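Long-range contact in putative sensory box/GGDEF family protein (Vibrio parahaemolyticus, PDB 3LID), which is probably a membrane-bound diguanylate cyclase making cyclic di-GMP from GTP, represented here by its extracellular PDC-fold sensor domain: residues A[110-122]-A[131-143]. Numbering follows the deposited sequence.
Sequences LRDKSAREYFKYA and SAWGIELERDKGE. With PO4 (phosphate ion), chain C; EDO (1,2-ethanediol), chain G; EDO (1,2-ethanediol), chain H.
Ser131 OG and Tyr121 OH share a hydrogen bond of 2.7 Å at the edge of the tyrosine ring, where strand 131-140 of a PDC (Cache) sensor domain begins to pass helix 117-124. That helix and the loop before it lie over the antiparallel sheet and, with the strand, wall a pocket holding a phosphate ion, probably taken from the crystallisation liquor. At Trp133 a chi1 of -172° swings the indole across to the start of the helix: Tyr118 CB sits over the five-membered ring in a CH-pi contact, 3.5 Å from its centroid, while Tyr121 CB presses on CZ3 and Glu117 CB on CZ2. At Glu136 the carboxylate is shared. OE1 accepts a hydrogen bond from Trp133 NE1, and OE2, on its anti side, receives Arg116 NH2 in a nearly straight salt bridge of 2.8 Å (165°); water 2 also donates to OE2. Tyr118 CE2 lies over the centre of one face of the Arg116 guanidinium, Arg139 CG toward the rim of the opposite one. Arg116 NH1 and the Arg139 backbone N both donate to phosphate O4, and Lys113 NZ and Tyr118 OH to O2; Arg83, Arg153 and Asn171 also bind the anion. Last comes Asp140, entering a type I' turn. Arg111, bent at chi2 and chi3 and also bridged to Glu91, brings NH1 to Asp140 OD1 at 2.7 Å, from above the carboxylate plane.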
loop_
_atom_site.group_PDB
_atom_site.type_symbol
_atom_site.label_atom_id
_atom_site.label_comp_id
_atom_site.label_asym_id
_atom_site.label_seq_id
_atom_site.Cartn_x
_atom_site.Cartn_y
_atom_site.Cartn_z
ATOM N N LEU A 110 -23.620 -2.977 2.149
ATOM C CA LEU A 110 -23.131 -2.297 3.338
ATOM C C LEU A 110 -23.075 -3.316 4.476
ATOM O O LEU A 110 -24.074 -3.990 4.753
ATOM C CB LEU A 110 -24.038 -1.146 3.689
ATOM C CG LEU A 110 -24.105 -0.117 2.574
ATOM C CD1 LEU A 110 -25.111 0.982 2.890
ATOM C CD2 LEU A 110 -22.706 0.551 2.365
ATOM N N ARG A 111 -21.934 -3.461 5.121
ATOM C CA ARG A 111 -21.752 -4.559 6.088
ATOM C C ARG A 111 -21.372 -4.045 7.454
ATOM O O ARG A 111 -20.913 -2.905 7.630
ATOM C CB ARG A 111 -20.581 -5.429 5.648
ATOM C CG ARG A 111 -20.864 -6.288 4.410
ATOM C CD ARG A 111 -20.501 -5.583 3.082
ATOM N NE ARG A 111 -19.259 -4.767 2.998
ATOM C CZ ARG A 111 -18.062 -5.158 2.541
ATOM N NH1 ARG A 111 -17.827 -6.413 2.103
ATOM N NH2 ARG A 111 -17.091 -4.284 2.522
ATOM N N ASP A 112 -21.609 -4.916 8.444
ATOM C CA ASP A 112 -21.149 -4.609 9.804
ATOM C C ASP A 112 -19.688 -5.061 9.952
ATOM O O ASP A 112 -19.398 -6.264 9.915
ATOM C CB ASP A 112 -22.037 -5.470 10.742
ATOM C CG ASP A 112 -21.628 -5.384 12.164
ATOM O OD1 ASP A 112 -20.628 -4.725 12.534
ATOM O OD2 ASP A 112 -22.396 -5.969 12.941
ATOM N N LYS A 113 -18.763 -4.090 10.126
ATOM C CA LYS A 113 -17.325 -4.351 10.194
ATOM C C LYS A 113 -16.829 -4.351 11.617
ATOM O O LYS A 113 -15.621 -4.282 11.889
ATOM C CB LYS A 113 -16.577 -3.287 9.417
ATOM C CG LYS A 113 -16.850 -3.414 7.952
ATOM C CD LYS A 113 -16.009 -4.555 7.305
ATOM C CE LYS A 113 -16.466 -4.786 5.874
ATOM N NZ LYS A 113 -15.508 -5.742 5.130
ATOM N N SER A 114 -17.789 -4.395 12.564
ATOM C CA SER A 114 -17.371 -4.248 13.950
ATOM C C SER A 114 -16.447 -5.333 14.505
ATOM O O SER A 114 -15.754 -5.056 15.537
ATOM C CB SER A 114 -18.585 -4.051 14.851
ATOM O OG SER A 114 -19.338 -5.262 14.852
ATOM N N ALA A 115 -16.400 -6.522 13.888
ATOM C CA ALA A 115 -15.516 -7.597 14.380
ATOM C C ALA A 115 -14.061 -7.428 13.907
ATOM O O ALA A 115 -13.150 -8.076 14.448
ATOM C CB ALA A 115 -16.010 -8.942 13.925
ATOM N N ARG A 116 -13.821 -6.502 12.977
ATOM C CA ARG A 116 -12.486 -6.358 12.429
ATOM C C ARG A 116 -11.563 -5.644 13.382
ATOM O O ARG A 116 -11.937 -4.659 14.016
ATOM C CB ARG A 116 -12.548 -5.548 11.157
ATOM C CG ARG A 116 -13.215 -6.403 9.980
ATOM C CD ARG A 116 -12.423 -7.655 9.592
ATOM N NE ARG A 116 -11.134 -7.291 8.897
ATOM C CZ ARG A 116 -11.057 -6.911 7.613
ATOM N NH1 ARG A 116 -12.178 -6.800 6.829
ATOM N NH2 ARG A 116 -9.819 -6.584 7.090
ATOM N N GLU A 117 -10.313 -6.127 13.447
ATOM C CA GLU A 117 -9.380 -5.438 14.341
ATOM C C GLU A 117 -9.098 -3.992 13.955
ATOM O O GLU A 117 -8.827 -3.158 14.814
ATOM C CB GLU A 117 -8.086 -6.274 14.424
ATOM C CG GLU A 117 -8.352 -7.656 15.105
ATOM C CD GLU A 117 -8.754 -7.552 16.616
ATOM O OE1 GLU A 117 -8.569 -6.488 17.253
ATOM O OE2 GLU A 117 -9.342 -8.520 17.171
ATOM N N TYR A 118 -9.203 -3.665 12.663
ATOM C CA TYR A 118 -8.875 -2.314 12.266
ATOM C C TYR A 118 -9.952 -1.408 12.791
ATOM O O TYR A 118 -9.690 -0.241 13.098
ATOM C CB TYR A 118 -8.687 -2.176 10.724
ATOM C CG TYR A 118 -9.938 -2.238 9.851
ATOM C CD1 TYR A 118 -10.873 -1.177 9.825
ATOM C CD2 TYR A 118 -10.176 -3.354 9.037
ATOM C CE1 TYR A 118 -11.991 -1.247 8.992
ATOM C CE2 TYR A 118 -11.290 -3.424 8.188
ATOM C CZ TYR A 118 -12.214 -2.372 8.218
ATOM O OH TYR A 118 -13.267 -2.438 7.350
ATOM N N PHE A 119 -11.176 -1.952 12.927
ATOM C CA PHE A 119 -12.267 -1.165 13.465
ATOM C C PHE A 119 -12.106 -0.945 14.957
ATOM O O PHE A 119 -12.259 0.183 15.445
ATOM C CB PHE A 119 -13.646 -1.785 13.187
ATOM C CG PHE A 119 -14.729 -0.999 13.840
ATOM C CD1 PHE A 119 -15.081 0.252 13.352
ATOM C CD2 PHE A 119 -15.336 -1.491 14.992
ATOM C CE1 PHE A 119 -16.096 0.977 13.985
ATOM C CE2 PHE A 119 -16.353 -0.744 15.633
ATOM C CZ PHE A 119 -16.698 0.447 15.127
ATOM N N LYS A 120 -11.767 -1.992 15.686
ATOM C CA LYS A 120 -11.533 -1.801 17.109
ATOM C C LYS A 120 -10.389 -0.817 17.351
ATOM O O LYS A 120 -10.425 -0.036 18.308
ATOM C CB LYS A 120 -11.194 -3.168 17.700
ATOM C CG LYS A 120 -12.436 -4.136 17.579
ATOM C CD LYS A 120 -12.151 -5.539 18.144
ATOM C CE LYS A 120 -13.380 -6.391 17.892
ATOM N NZ LYS A 120 -13.083 -7.786 18.302
ATOM N N TYR A 121 -9.352 -0.862 16.506
ATOM C CA TYR A 121 -8.258 0.148 16.592
ATOM C C TYR A 121 -8.799 1.577 16.332
ATOM O O TYR A 121 -8.566 2.528 17.097
ATOM C CB TYR A 121 -7.133 -0.228 15.615
ATOM C CG TYR A 121 -6.045 0.846 15.645
ATOM C CD1 TYR A 121 -5.294 1.034 16.798
ATOM C CD2 TYR A 121 -5.814 1.660 14.552
ATOM C CE1 TYR A 121 -4.285 2.032 16.850
ATOM C CE2 TYR A 121 -4.840 2.676 14.599
ATOM C CZ TYR A 121 -4.081 2.840 15.728
ATOM O OH TYR A 121 -3.152 3.864 15.729
ATOM N N ALA A 122 -9.601 1.712 15.274
ATOM C CA ALA A 122 -10.142 3.068 14.955
ATOM C C ALA A 122 -10.945 3.595 16.178
ATOM O O ALA A 122 -10.932 4.780 16.438
ATOM C CB ALA A 122 -11.097 2.951 13.735
ATOM N N SER A 131 -5.106 8.098 11.882
ATOM C CA SER A 131 -4.059 7.146 12.060
ATOM C C SER A 131 -4.258 6.113 10.942
ATOM O O SER A 131 -4.921 6.393 9.962
ATOM C CB SER A 131 -4.133 6.481 13.430
ATOM O OG SER A 131 -2.969 5.619 13.693
ATOM N N ALA A 132 -3.622 4.952 11.081
ATOM C CA ALA A 132 -3.645 3.953 10.003
ATOM C C ALA A 132 -3.432 2.548 10.510
ATOM O O ALA A 132 -2.789 2.372 11.548
ATOM C CB ALA A 132 -2.581 4.271 8.859
ATOM N N TRP A 133 -3.981 1.556 9.802
ATOM C CA TRP A 133 -3.844 0.164 10.180
ATOM C C TRP A 133 -2.696 -0.424 9.306
ATOM O O TRP A 133 -2.446 0.051 8.184
ATOM C CB TRP A 133 -5.176 -0.562 9.898
ATOM C CG TRP A 133 -5.230 -1.961 10.409
ATOM C CD1 TRP A 133 -5.428 -3.081 9.672
ATOM C CD2 TRP A 133 -5.147 -2.365 11.792
ATOM N NE1 TRP A 133 -5.438 -4.190 10.526
ATOM C CE2 TRP A 133 -5.246 -3.779 11.813
ATOM C CE3 TRP A 133 -4.907 -1.656 12.987
ATOM C CZ2 TRP A 133 -5.213 -4.535 13.006
ATOM C CZ3 TRP A 133 -4.865 -2.407 14.222
ATOM C CH2 TRP A 133 -4.985 -3.828 14.204
ATOM N N GLY A 134 -1.993 -1.435 9.855
ATOM C CA GLY A 134 -0.948 -2.151 9.021
ATOM C C GLY A 134 -1.583 -2.765 7.754
ATOM O O GLY A 134 -2.754 -3.161 7.723
ATOM N N ILE A 135 -0.777 -2.909 6.714
ATOM C CA ILE A 135 -1.251 -3.503 5.452
ATOM C C ILE A 135 -1.862 -4.883 5.700
ATOM O O ILE A 135 -1.286 -5.693 6.426
ATOM C CB ILE A 135 -0.072 -3.605 4.462
ATOM C CG1 ILE A 135 0.289 -2.154 4.043
ATOM C CG2 ILE A 135 -0.521 -4.401 3.205
ATOM C CD1 ILE A 135 1.678 -2.099 3.309
ATOM N N GLU A 136 -3.078 -5.090 5.170
ATOM C CA GLU A 136 -3.866 -6.307 5.468
ATOM C C GLU A 136 -4.832 -6.505 4.328
ATOM O O GLU A 136 -5.383 -5.519 3.755
ATOM C CB GLU A 136 -4.658 -6.050 6.753
ATOM C CG GLU A 136 -5.612 -7.138 7.111
ATOM C CD GLU A 136 -6.255 -6.771 8.458
ATOM O OE1 GLU A 136 -5.602 -6.927 9.497
ATOM O OE2 GLU A 136 -7.408 -6.317 8.495
ATOM N N LEU A 137 -5.026 -7.769 3.976
ATOM C CA LEU A 137 -5.894 -8.068 2.796
ATOM C C LEU A 137 -7.344 -7.684 3.129
ATOM O O LEU A 137 -7.808 -7.822 4.262
ATOM C CB LEU A 137 -5.860 -9.585 2.543
ATOM C CG LEU A 137 -4.454 -10.058 2.155
ATOM C CD1 LEU A 137 -4.303 -11.578 2.045
ATOM C CD2 LEU A 137 -4.104 -9.455 0.806
ATOM N N GLU A 138 -8.048 -7.229 2.115
ATOM C CA GLU A 138 -9.510 -6.963 2.259
ATOM C C GLU A 138 -10.354 -8.229 2.461
ATOM O O GLU A 138 -10.014 -9.302 1.920
ATOM C CB GLU A 138 -9.991 -6.269 1.041
ATOM C CG GLU A 138 -9.404 -4.827 1.008
ATOM C CD GLU A 138 -9.921 -3.956 -0.154
ATOM O OE1 GLU A 138 -10.428 -4.505 -1.125
ATOM O OE2 GLU A 138 -9.841 -2.662 -0.131
ATOM N N ARG A 139 -11.429 -8.070 3.223
ATOM C CA ARG A 139 -12.370 -9.188 3.411
ATOM C C ARG A 139 -13.821 -8.689 3.248
ATOM O O ARG A 139 -14.113 -7.494 3.427
ATOM C CB ARG A 139 -12.234 -9.747 4.843
ATOM C CG ARG A 139 -10.856 -10.488 5.045
ATOM C CD ARG A 139 -10.649 -11.076 6.478
ATOM N NE ARG A 139 -9.350 -11.786 6.461
ATOM C CZ ARG A 139 -9.117 -13.084 6.335
ATOM N NH1 ARG A 139 -10.101 -14.000 6.216
ATOM N NH2 ARG A 139 -7.816 -13.495 6.355
ATOM N N ASP A 140 -14.709 -9.665 2.954
ATOM C CA ASP A 140 -16.197 -9.450 2.881
ATOM C C ASP A 140 -16.764 -10.517 3.805
ATOM O O ASP A 140 -16.569 -11.711 3.552
ATOM C CB ASP A 140 -16.734 -9.818 1.480
ATOM C CG ASP A 140 -16.210 -8.980 0.369
ATOM O OD1 ASP A 140 -16.002 -7.745 0.540
ATOM O OD2 ASP A 140 -16.111 -9.544 -0.766
ATOM N N LYS A 141 -17.502 -10.087 4.844
ATOM C CA LYS A 141 -18.090 -11.015 5.851
ATOM C C LYS A 141 -17.046 -11.997 6.343
ATOM O O LYS A 141 -17.269 -13.235 6.413
ATOM C CB LYS A 141 -19.296 -11.714 5.203
ATOM C CG LYS A 141 -20.421 -10.683 5.025
ATOM C CD LYS A 141 -21.575 -11.276 4.233
ATOM C CE LYS A 141 -22.827 -11.007 4.984
ATOM N NZ LYS A 141 -22.616 -11.923 6.134
ATOM N N GLY A 142 -15.830 -11.447 6.586
ATOM C CA GLY A 142 -14.726 -12.232 7.042
ATOM C C GLY A 142 -14.013 -13.139 6.028
ATOM O O GLY A 142 -13.102 -13.858 6.419
ATOM N N GLU A 143 -14.457 -13.189 4.789
ATOM C CA GLU A 143 -13.854 -14.056 3.800
ATOM C C GLU A 143 -12.913 -13.212 2.978
ATOM O O GLU A 143 -13.273 -12.109 2.591
ATOM C CB GLU A 143 -14.943 -14.576 2.855
ATOM C CG GLU A 143 -15.947 -15.439 3.663
ATOM C CD GLU A 143 -17.074 -16.065 2.788
ATOM O OE1 GLU A 143 -16.996 -16.022 1.517
ATOM O OE2 GLU A 143 -18.039 -16.612 3.407
HETATM P P PO4 C . -12.083 -4.176 4.294
HETATM O O1 PO4 C . -12.666 -4.183 2.868
HETATM O O2 PO4 C . -13.329 -4.092 5.186
HETATM O O3 PO4 C . -11.218 -2.975 4.550
HETATM O O4 PO4 C . -11.327 -5.472 4.567
HETATM C C1 EDO G . -1.555 0.986 14.449
HETATM O O1 EDO G . -1.398 0.435 13.132
HETATM C C2 EDO G . -1.767 -0.131 15.455
HETATM O O2 EDO G . -1.319 -1.354 14.871
HETATM C C1 EDO H . -0.676 -10.110 3.695
HETATM O O1 EDO H . 0.771 -10.404 3.558
HETATM C C2 EDO H . -0.875 -8.626 3.453
HETATM O O2 EDO H . -0.314 -7.897 4.555
HETATM O O HOH W 1 -14.635 -5.449 1.550
HETATM O O HOH W 2 -8.724 -6.017 10.758
#